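Local coordinates for protein heavy metal cation tricomponent efflux pump ZneA(CzcA-like) (Cupriavidus metallidurans, PDB 4K0J) that exports zinc ions in exchange for protons, serving as the inner-membrane RND transporter of a tripartite heavy-metal efflux system, at residues G169-G178 and T279-L287; Y549-T560 and G643-D654. All blocks are in the same frame, centred on the assembly; numbering follows the deposited sequence.

Contact 1 (G169-G178 and T279-L287); sequences GVVDVANFGG and TIQGITLLL
Val170-Gly177 and Ile280-Leu287 pair as antiparallel neighbours, the second and third strands of a ferredoxin-like β-α-β-β-α-β unit, probably the PN2 subdomain of the RND porter region. Topology supports this: strand 280-287 also bonds to strand 135-143 on its other edge, and helices 149-164 and 292-310 pack against the pair. The segment axes meet at 158° and come within 4.4 Å. Bonding is reciprocal at Ala174-Ile283 and Phe176-Gln281, where Ala174 N to Ile283 O and Gln281 N to Phe176 O both measure 2.9 Å.

Nearer Gly169 the regular alternation breaks. Leu285 O accepts from Val171 N at 3.1 Å, whereas Leu285 N donates to Asp172 O, so one residue faces two, as in a beta bulge; the helical backbone angles of Val171 agree. Its CB rests 3.8 Å from Leu287 CB, the two side chains crossing nearly at right angles.

On the face carrying Ala174, Phe176, Gln281 and Ile283, Ala174 CB meets Ile283 CB, and Phe176 CB lies 3.8 Å from Gln281 CG, while the Phe176 ring leads off to Leu271. The other face, with Val173 and Asn175, meets helix 149-164. In Asn175, CG lies anti to the backbone N (chi1 171°); the side-chain amide hydrogen-bonds to Gln156 through OD1 and to Asp598 through ND2, and Asn175 OD1 lies across Ile280, 3.2 Å from Ile280 CG1.

Contact 2 (Y549-T560 and G643-D654); sequences YLDEGSIWLQVT and GTQVGFSQPMID
Gln650 and Glu552 exchange the main polar contacts, each side chain gripping backbone of the other's segment. Gln650 NE2 donates to Leu550 O at 3.0 Å, from above that carbonyl's plane, while Gln650 OE1 accepts from Glu552 N at 3.1 Å; engaged at both ends, the amide is fixed in rotation. In return the Glu552 side chain, extended beyond CG, reaches the backbone after Gln650: Met652 N donates to Glu552 OE1 at 3.0 Å, on the syn lone pair. A weak bond runs from Ile653 N to Glu552 OE2. The Glu552 carboxylate and Gln650 amide stack with planes 26° apart. Tyr549 covers the amide too: its ring is inclined 17° to it, with Gln650 NE2 over one face, offset toward the rim.

Farther along, Asp654 OD1 accepts from Ser649 OG at 2.7 Å, and Asp654 OD2 receives a bent bond from Gln558 NE2 at 3.2 Å. Gln558 is held more strongly by Glu610, and its OE1 bonds to His608.

Beyond these lies the strand pairing, 554-560 with edge strand 645-649: the first and fourth strands of a ferredoxin-like unit, probably the PC1 subdomain. Apolar groups pack along it. Trp556 CB abuts Pro651 CD at 3.7 Å; on the other face Leu557 CD2 meets Val646 CG1 at 3.7 Å, backed by Phe638.

Glu552 thus ties the approach to strand 554-560 to the start of helix 653-660, whose dipole and backbone N-H groups would probably favour a charged carboxylate there.

How the contacts relate
Contacts 1 and 2 occupy two adjoining ferredoxin-like units of the porter region, with centres 19 Å apart and nearest atoms about 7 Å apart, so they do not touch. They use different strand pairs: contact 1 joins the second and third strands of its unit, contact 2 the first and fourth of the next. Strand 269-272, which precedes 279-287 in the chain, forms the edge of the second sheet opposite 645-649, with strands 587-595 and 608-615 between it and 554-560. Leu271 bonds through its backbone to Thr279, and Asn175 reaches Asp598, just after strand 587-595 of that second sheet. The connection is therefore indirect, through that edge strand and the Asn175-Asp598 bond.

Contact 1 (G169-G178 and T279-L287)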
loop_
_atom_site.group_PDB
_atom_site.type_symbol
_atom_site.label_atom_id
_atom_site.label_comp_id
_atom_site.label_asym_id
_atom_site.label_seq_id
_atom_site.Cartn_x
_atom_site.Cartn_y
_atom_site.Cartn_z
ATOM N N GLY C 169 18.795 1.517 -7.378
ATOM C CA GLY C 169 18.799 2.559 -6.369
ATOM C C GLY C 169 18.900 3.929 -7.005
ATOM O O GLY C 169 18.806 4.946 -6.327
ATOM N N VAL C 170 19.108 3.949 -8.316
ATOM C CA VAL C 170 19.177 5.199 -9.061
ATOM C C VAL C 170 17.841 5.468 -9.727
ATOM O O VAL C 170 17.486 4.819 -10.710
ATOM C CB VAL C 170 20.272 5.173 -10.146
ATOM C CG1 VAL C 170 20.265 6.475 -10.940
ATOM C CG2 VAL C 170 21.625 4.947 -9.521
ATOM N N VAL C 171 17.102 6.427 -9.190
ATOM C CA VAL C 171 15.766 6.693 -9.691
ATOM C C VAL C 171 15.808 7.402 -11.046
ATOM O O VAL C 171 15.040 7.069 -11.944
ATOM C CB VAL C 171 14.894 7.443 -8.650
ATOM C CG1 VAL C 171 15.459 8.832 -8.352
ATOM C CG2 VAL C 171 13.459 7.519 -9.121
ATOM N N ASP C 172 16.721 8.356 -11.200
ATOM C CA ASP C 172 16.925 9.008 -12.490
ATOM C C ASP C 172 18.244 9.771 -12.554
ATOM O O ASP C 172 18.903 9.986 -11.533
ATOM C CB ASP C 172 15.761 9.944 -12.829
ATOM C CG ASP C 172 15.705 10.292 -14.311
ATOM O OD1 ASP C 172 16.294 9.534 -15.113
ATOM O OD2 ASP C 172 15.077 11.314 -14.676
ATOM N N VAL C 173 18.621 10.156 -13.772
ATOM C CA VAL C 173 19.818 10.943 -14.023
ATOM C C VAL C 173 19.421 12.250 -14.692
ATOM O O VAL C 173 18.644 12.257 -15.648
ATOM C CB VAL C 173 20.788 10.204 -14.948
ATOM C CG1 VAL C 173 22.215 10.630 -14.654
ATOM C CG2 VAL C 173 20.638 8.713 -14.778
ATOM N N ALA C 174 19.964 13.357 -14.192
ATOM C CA ALA C 174 19.625 14.680 -14.712
ATOM C C ALA C 174 20.733 15.275 -15.584
ATOM O O ALA C 174 21.834 15.540 -15.106
ATOM C CB ALA C 174 19.300 15.617 -13.565
ATOM N N ASN C 175 20.439 15.495 -16.861
ATOM C CA ASN C 175 21.416 16.106 -17.754
ATOM C C ASN C 175 21.381 17.626 -17.689
ATOM O O ASN C 175 20.329 18.214 -17.459
ATOM C CB ASN C 175 21.187 15.656 -19.198
ATOM C CG ASN C 175 22.041 16.432 -20.190
ATOM O OD1 ASN C 175 23.247 16.568 -20.003
ATOM N ND2 ASN C 175 21.412 16.967 -21.231
ATOM N N PHE C 176 22.534 18.256 -17.893
ATOM C CA PHE C 176 22.608 19.708 -18.027
ATOM C C PHE C 176 23.758 20.068 -18.957
ATOM O O PHE C 176 24.910 19.741 -18.691
ATOM C CB PHE C 176 22.796 20.362 -16.657
ATOM C CG PHE C 176 22.540 21.851 -16.636
ATOM C CD1 PHE C 176 21.731 22.405 -15.660
ATOM C CD2 PHE C 176 23.138 22.699 -17.553
ATOM C CE1 PHE C 176 21.496 23.768 -15.619
ATOM C CE2 PHE C 176 22.909 24.059 -17.518
ATOM C CZ PHE C 176 22.089 24.594 -16.548
ATOM N N GLY C 177 23.437 20.756 -20.044
ATOM C CA GLY C 177 24.450 21.209 -20.977
ATOM C C GLY C 177 24.462 20.393 -22.249
ATOM O O GLY C 177 23.577 19.577 -22.488
ATOM N N GLY C 178 25.468 20.617 -23.078
ATOM C CA GLY C 178 25.554 19.894 -24.329
ATOM C C GLY C 178 24.492 20.332 -25.321
ATOM O O GLY C 178 23.916 21.404 -25.182
ATOM N N THR C 279 30.384 22.718 -21.515
ATOM C CA THR C 279 30.439 21.259 -21.474
ATOM C C THR C 279 29.088 20.629 -21.086
ATOM O O THR C 279 28.037 21.240 -21.272
ATOM C CB THR C 279 31.604 20.744 -20.594
ATOM O OG1 THR C 279 31.615 19.312 -20.602
ATOM C CG2 THR C 279 31.483 21.257 -19.166
ATOM N N ILE C 280 29.114 19.407 -20.564
ATOM C CA ILE C 280 27.875 18.688 -20.269
ATOM C C ILE C 280 27.991 17.787 -19.042
ATOM O O ILE C 280 28.974 17.075 -18.879
ATOM C CB ILE C 280 27.424 17.867 -21.486
ATOM C CG1 ILE C 280 26.205 17.009 -21.148
ATOM C CG2 ILE C 280 28.573 17.012 -22.008
ATOM C CD1 ILE C 280 25.562 16.384 -22.364
ATOM N N GLN C 281 26.985 17.824 -18.178
ATOM C CA GLN C 281 27.066 17.126 -16.903
ATOM C C GLN C 281 25.835 16.290 -16.580
ATOM O O GLN C 281 24.756 16.484 -17.149
ATOM C CB GLN C 281 27.240 18.126 -15.771
ATOM C CG GLN C 281 25.931 18.746 -15.351
ATOM C CD GLN C 281 25.961 19.248 -13.936
ATOM O OE1 GLN C 281 27.029 19.442 -13.357
ATOM N NE2 GLN C 281 24.784 19.457 -13.363
ATOM N N GLY C 282 26.002 15.375 -15.631
ATOM C CA GLY C 282 24.900 14.567 -15.150
ATOM C C GLY C 282 24.797 14.565 -13.636
ATOM O O GLY C 282 25.793 14.729 -12.932
ATOM N N ILE C 283 23.579 14.374 -13.141
ATOM C CA ILE C 283 23.302 14.347 -11.713
ATOM C C ILE C 283 22.605 13.031 -11.348
ATOM O O ILE C 283 21.446 12.800 -11.722
ATOM C CB ILE C 283 22.401 15.528 -11.304
ATOM C CG1 ILE C 283 22.875 16.821 -11.974
ATOM C CG2 ILE C 283 22.368 15.679 -9.798
ATOM C CD1 ILE C 283 22.006 18.031 -11.683
ATOM N N THR C 284 23.320 12.168 -10.631
ATOM C CA THR C 284 22.788 10.866 -10.249
ATOM C C THR C 284 21.881 11.007 -9.043
ATOM O O THR C 284 22.330 11.368 -7.953
ATOM C CB THR C 284 23.908 9.881 -9.918
ATOM O OG1 THR C 284 24.830 9.827 -11.014
ATOM C CG2 THR C 284 23.332 8.491 -9.654
ATOM N N LEU C 285 20.601 10.718 -9.246
ATOM C CA LEU C 285 19.603 10.956 -8.217
ATOM C C LEU C 285 19.319 9.709 -7.401
ATOM O O LEU C 285 18.724 8.750 -7.897
ATOM C CB LEU C 285 18.312 11.480 -8.838
ATOM C CG LEU C 285 18.523 12.682 -9.760
ATOM C CD1 LEU C 285 17.198 13.223 -10.278
ATOM C CD2 LEU C 285 19.300 13.758 -9.032
ATOM N N LEU C 286 19.754 9.738 -6.145
ATOM C CA LEU C 286 19.506 8.656 -5.212
ATOM C C LEU C 286 18.008 8.484 -5.006
ATOM O O LEU C 286 17.328 9.415 -4.569
ATOM C CB LEU C 286 20.187 8.944 -3.872
ATOM C CG LEU C 286 20.060 7.857 -2.803
ATOM C CD1 LEU C 286 21.020 6.708 -3.081
ATOM C CD2 LEU C 286 20.286 8.440 -1.422
ATOM N N LEU C 287 17.508 7.294 -5.340
ATOM C CA LEU C 287 16.122 6.921 -5.081
ATOM C C LEU C 287 15.833 7.082 -3.604
ATOM O O LEU C 287 16.679 6.780 -2.766
ATOM C CB LEU C 287 15.864 5.471 -5.505
ATOM C CG LEU C 287 14.566 4.828 -5.008
ATOM C CD1 LEU C 287 13.351 5.512 -5.626
ATOM C CD2 LEU C 287 14.541 3.340 -5.277
#

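Contact 2 (Y549-T560 and G643-D654)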
loop_
_atom_site.group_PDB
_atom_site.type_symbol
_atom_site.label_atom_id
_atom_site.label_comp_id
_atom_site.label_asym_id
_atom_site.label_seq_id
_atom_site.Cartn_x
_atom_site.Cartn_y
_atom_site.Cartn_z
ATOM N N TYR C 549 27.057 24.594 11.623
ATOM C CA TYR C 549 27.211 24.696 10.171
ATOM C C TYR C 549 27.067 23.373 9.412
ATOM O O TYR C 549 26.559 23.358 8.287
ATOM C CB TYR C 549 28.548 25.356 9.834
ATOM C CG TYR C 549 28.903 25.338 8.364
ATOM C CD1 TYR C 549 28.289 26.205 7.469
ATOM C CD2 TYR C 549 29.863 24.459 7.875
ATOM C CE1 TYR C 549 28.616 26.193 6.126
ATOM C CE2 TYR C 549 30.196 24.442 6.537
ATOM C CZ TYR C 549 29.570 25.307 5.669
ATOM O OH TYR C 549 29.913 25.276 4.339
ATOM N N LEU C 550 27.502 22.276 10.030
ATOM C CA LEU C 550 27.475 20.956 9.395
ATOM C C LEU C 550 28.241 20.953 8.075
ATOM O O LEU C 550 27.645 21.050 7.000
ATOM C CB LEU C 550 26.039 20.462 9.187
ATOM C CG LEU C 550 25.622 19.222 9.984
ATOM C CD1 LEU C 550 25.225 19.591 11.412
ATOM C CD2 LEU C 550 24.506 18.469 9.284
ATOM N N ASP C 551 29.562 20.832 8.168
ATOM C CA ASP C 551 30.439 20.966 7.013
ATOM C C ASP C 551 30.365 19.779 6.052
ATOM O O ASP C 551 30.649 18.640 6.423
ATOM C CB ASP C 551 31.881 21.169 7.476
ATOM C CG ASP C 551 32.732 21.896 6.450
ATOM O OD1 ASP C 551 32.335 21.958 5.270
ATOM O OD2 ASP C 551 33.806 22.407 6.827
ATOM N N GLU C 552 29.975 20.058 4.814
ATOM C CA GLU C 552 30.011 19.055 3.762
ATOM C C GLU C 552 31.334 19.202 3.006
ATOM O O GLU C 552 32.187 20.007 3.383
ATOM C CB GLU C 552 28.813 19.227 2.824
ATOM C CG GLU C 552 27.479 19.379 3.549
ATOM C CD GLU C 552 26.301 19.603 2.605
ATOM O OE1 GLU C 552 26.507 19.694 1.374
ATOM O OE2 GLU C 552 25.162 19.688 3.104
ATOM N N GLY C 553 31.512 18.431 1.941
ATOM C CA GLY C 553 32.754 18.480 1.194
ATOM C C GLY C 553 32.983 19.768 0.418
ATOM O O GLY C 553 34.120 20.095 0.073
ATOM N N SER C 554 31.910 20.507 0.154
ATOM C CA SER C 554 31.977 21.619 -0.787
ATOM C C SER C 554 31.148 22.830 -0.380
ATOM O O SER C 554 30.737 22.957 0.772
ATOM C CB SER C 554 31.544 21.139 -2.176
ATOM O OG SER C 554 30.360 20.367 -2.099
ATOM N N ILE C 555 30.915 23.719 -1.343
ATOM C CA ILE C 555 30.108 24.922 -1.137
ATOM C C ILE C 555 29.187 25.177 -2.333
ATOM O O ILE C 555 29.643 25.183 -3.469
ATOM C CB ILE C 555 30.997 26.170 -0.947
ATOM C CG1 ILE C 555 31.824 26.062 0.333
ATOM C CG2 ILE C 555 30.152 27.433 -0.912
ATOM C CD1 ILE C 555 32.684 27.270 0.590
ATOM N N TRP C 556 27.899 25.400 -2.078
ATOM C CA TRP C 556 26.941 25.675 -3.153
ATOM C C TRP C 556 26.558 27.154 -3.241
ATOM O O TRP C 556 26.451 27.839 -2.229
ATOM C CB TRP C 556 25.682 24.832 -2.979
ATOM C CG TRP C 556 24.793 24.823 -4.166
ATOM C CD1 TRP C 556 23.742 25.658 -4.410
ATOM C CD2 TRP C 556 24.861 23.923 -5.277
ATOM N NE1 TRP C 556 23.153 25.338 -5.613
ATOM C CE2 TRP C 556 23.821 24.275 -6.163
ATOM C CE3 TRP C 556 25.700 22.855 -5.611
ATOM C CZ2 TRP C 556 23.599 23.597 -7.360
ATOM C CZ3 TRP C 556 25.477 22.185 -6.802
ATOM C CH2 TRP C 556 24.435 22.560 -7.661
ATOM N N LEU C 557 26.340 27.633 -4.461
ATOM C CA LEU C 557 26.040 29.040 -4.695
ATOM C C LEU C 557 24.722 29.247 -5.444
ATOM O O LEU C 557 24.439 28.571 -6.430
ATOM C CB LEU C 557 27.181 29.701 -5.479
ATOM C CG LEU C 557 28.414 30.272 -4.767
ATOM C CD1 LEU C 557 29.154 29.221 -3.975
ATOM C CD2 LEU C 557 29.349 30.894 -5.781
ATOM N N GLN C 558 23.919 30.191 -4.968
ATOM C CA GLN C 558 22.755 30.644 -5.717
ATOM C C GLN C 558 23.054 32.018 -6.298
ATOM O O GLN C 558 22.724 33.041 -5.704
ATOM C CB GLN C 558 21.523 30.705 -4.819
ATOM C CG GLN C 558 21.029 29.346 -4.370
ATOM C CD GLN C 558 20.318 28.596 -5.475
ATOM O OE1 GLN C 558 19.848 29.196 -6.442
ATOM N NE2 GLN C 558 20.238 27.277 -5.342
ATOM N N VAL C 559 23.690 32.028 -7.462
ATOM C CA VAL C 559 24.191 33.254 -8.061
ATOM C C VAL C 559 23.135 33.945 -8.911
ATOM O O VAL C 559 22.628 33.371 -9.877
ATOM C CB VAL C 559 25.454 32.982 -8.898
ATOM C CG1 VAL C 559 25.858 34.220 -9.666
ATOM C CG2 VAL C 559 26.589 32.517 -7.996
ATOM N N THR C 560 22.809 35.182 -8.539
ATOM C CA THR C 560 21.764 35.951 -9.216
ATOM C C THR C 560 22.342 36.998 -10.166
ATOM O O THR C 560 23.306 37.684 -9.842
ATOM C CB THR C 560 20.824 36.641 -8.213
ATOM O OG1 THR C 560 20.383 35.689 -7.238
ATOM C CG2 THR C 560 19.621 37.214 -8.924
ATOM N N GLY C 643 27.204 42.862 -11.425
ATOM C CA GLY C 643 25.921 42.240 -11.702
ATOM C C GLY C 643 25.730 40.902 -11.020
ATOM O O GLY C 643 24.638 40.333 -11.045
ATOM N N THR C 644 26.793 40.407 -10.396
ATOM C CA THR C 644 26.810 39.058 -9.847
ATOM C C THR C 644 26.426 39.012 -8.372
ATOM O O THR C 644 27.287 39.123 -7.504
ATOM C CB THR C 644 28.208 38.444 -9.986
ATOM O OG1 THR C 644 28.677 38.620 -11.327
ATOM C CG2 THR C 644 28.183 36.969 -9.651
ATOM N N GLN C 645 25.139 38.845 -8.090
ATOM C CA GLN C 645 24.687 38.616 -6.718
ATOM C C GLN C 645 24.802 37.135 -6.315
ATOM O O GLN C 645 24.301 36.257 -7.016
ATOM C CB GLN C 645 23.252 39.101 -6.547
ATOM C CG GLN C 645 23.061 40.551 -6.895
ATOM C CD GLN C 645 21.942 41.185 -6.095
ATOM O OE1 GLN C 645 22.090 41.444 -4.899
ATOM N NE2 GLN C 645 20.808 41.433 -6.749
ATOM N N VAL C 646 25.446 36.865 -5.181
ATOM C CA VAL C 646 25.810 35.494 -4.825
ATOM C C VAL C 646 25.268 35.002 -3.484
ATOM O O VAL C 646 25.631 35.526 -2.430
ATOM C CB VAL C 646 27.330 35.332 -4.798
ATOM C CG1 VAL C 646 27.696 33.931 -4.370
ATOM C CG2 VAL C 646 27.917 35.655 -6.160
ATOM N N GLY C 647 24.417 33.979 -3.534
ATOM C CA GLY C 647 23.896 33.353 -2.332
ATOM C C GLY C 647 24.793 32.215 -1.893
ATOM O O GLY C 647 25.263 31.445 -2.730
ATOM N N PHE C 648 25.026 32.107 -0.586
ATOM C CA PHE C 648 25.943 31.108 -0.038
ATOM C C PHE C 648 25.252 29.982 0.744
ATOM O O PHE C 648 24.514 30.230 1.702
ATOM C CB PHE C 648 26.980 31.780 0.855
ATOM C CG PHE C 648 28.127 32.385 0.106
ATOM C CD1 PHE C 648 29.279 31.656 -0.123
ATOM C CD2 PHE C 648 28.063 33.685 -0.356
ATOM C CE1 PHE C 648 30.350 32.215 -0.808
ATOM C CE2 PHE C 648 29.131 34.245 -1.042
ATOM C CZ PHE C 648 30.274 33.507 -1.267
ATOM N N SER C 649 25.516 28.744 0.332
ATOM C CA SER C 649 24.934 27.556 0.956
ATOM C C SER C 649 25.786 26.313 0.701
ATOM O O SER C 649 26.989 26.412 0.485
ATOM C CB SER C 649 23.500 27.335 0.461
ATOM O OG SER C 649 23.370 27.685 -0.908
ATOM N N GLN C 650 25.161 25.141 0.745
ATOM C CA GLN C 650 25.867 23.883 0.506
ATOM C C GLN C 650 25.022 22.954 -0.364
ATOM O O GLN C 650 23.802 23.064 -0.378
ATOM C CB GLN C 650 26.243 23.202 1.831
ATOM C CG GLN C 650 27.108 24.054 2.730
ATOM C CD GLN C 650 27.753 23.265 3.835
ATOM O OE1 GLN C 650 28.834 22.702 3.658
ATOM N NE2 GLN C 650 27.104 23.227 4.994
ATOM N N PRO C 651 25.675 22.045 -1.107
ATOM C CA PRO C 651 24.954 21.213 -2.077
ATOM C C PRO C 651 23.828 20.344 -1.507
ATOM O O PRO C 651 22.805 20.206 -2.170
ATOM C CB PRO C 651 26.065 20.352 -2.677
ATOM C CG PRO C 651 27.275 21.200 -2.566
ATOM C CD PRO C 651 27.133 21.885 -1.238
ATOM N N MET C 652 23.992 19.770 -0.322
ATOM C CA MET C 652 22.929 18.935 0.235
ATOM C C MET C 652 21.880 19.768 0.953
ATOM O O MET C 652 20.683 19.609 0.723
ATOM C CB MET C 652 23.486 17.897 1.210
ATOM C CG MET C 652 24.324 16.794 0.592
ATOM S SD MET C 652 24.913 15.659 1.870
ATOM C CE MET C 652 23.624 14.421 1.851
ATOM N N ILE C 653 22.343 20.657 1.829
ATOM C CA ILE C 653 21.454 21.423 2.699
ATOM C C ILE C 653 20.611 22.467 1.959
ATOM O O ILE C 653 19.516 22.805 2.401
ATOM C CB ILE C 653 22.231 22.081 3.867
ATOM C CG1 ILE C 653 21.274 22.520 4.976
ATOM C CG2 ILE C 653 23.075 23.245 3.375
ATOM C CD1 ILE C 653 20.550 21.382 5.639
ATOM N N ASP C 654 21.118 22.965 0.835
ATOM C CA ASP C 654 20.396 23.950 0.033
ATOM C C ASP C 654 19.052 23.395 -0.432
ATOM O O ASP C 654 18.033 24.095 -0.426
ATOM C CB ASP C 654 21.235 24.355 -1.180
ATOM C CG ASP C 654 20.641 25.512 -1.945
ATOM O OD1 ASP C 654 20.929 26.671 -1.586
ATOM O OD2 ASP C 654 19.899 25.263 -2.913
#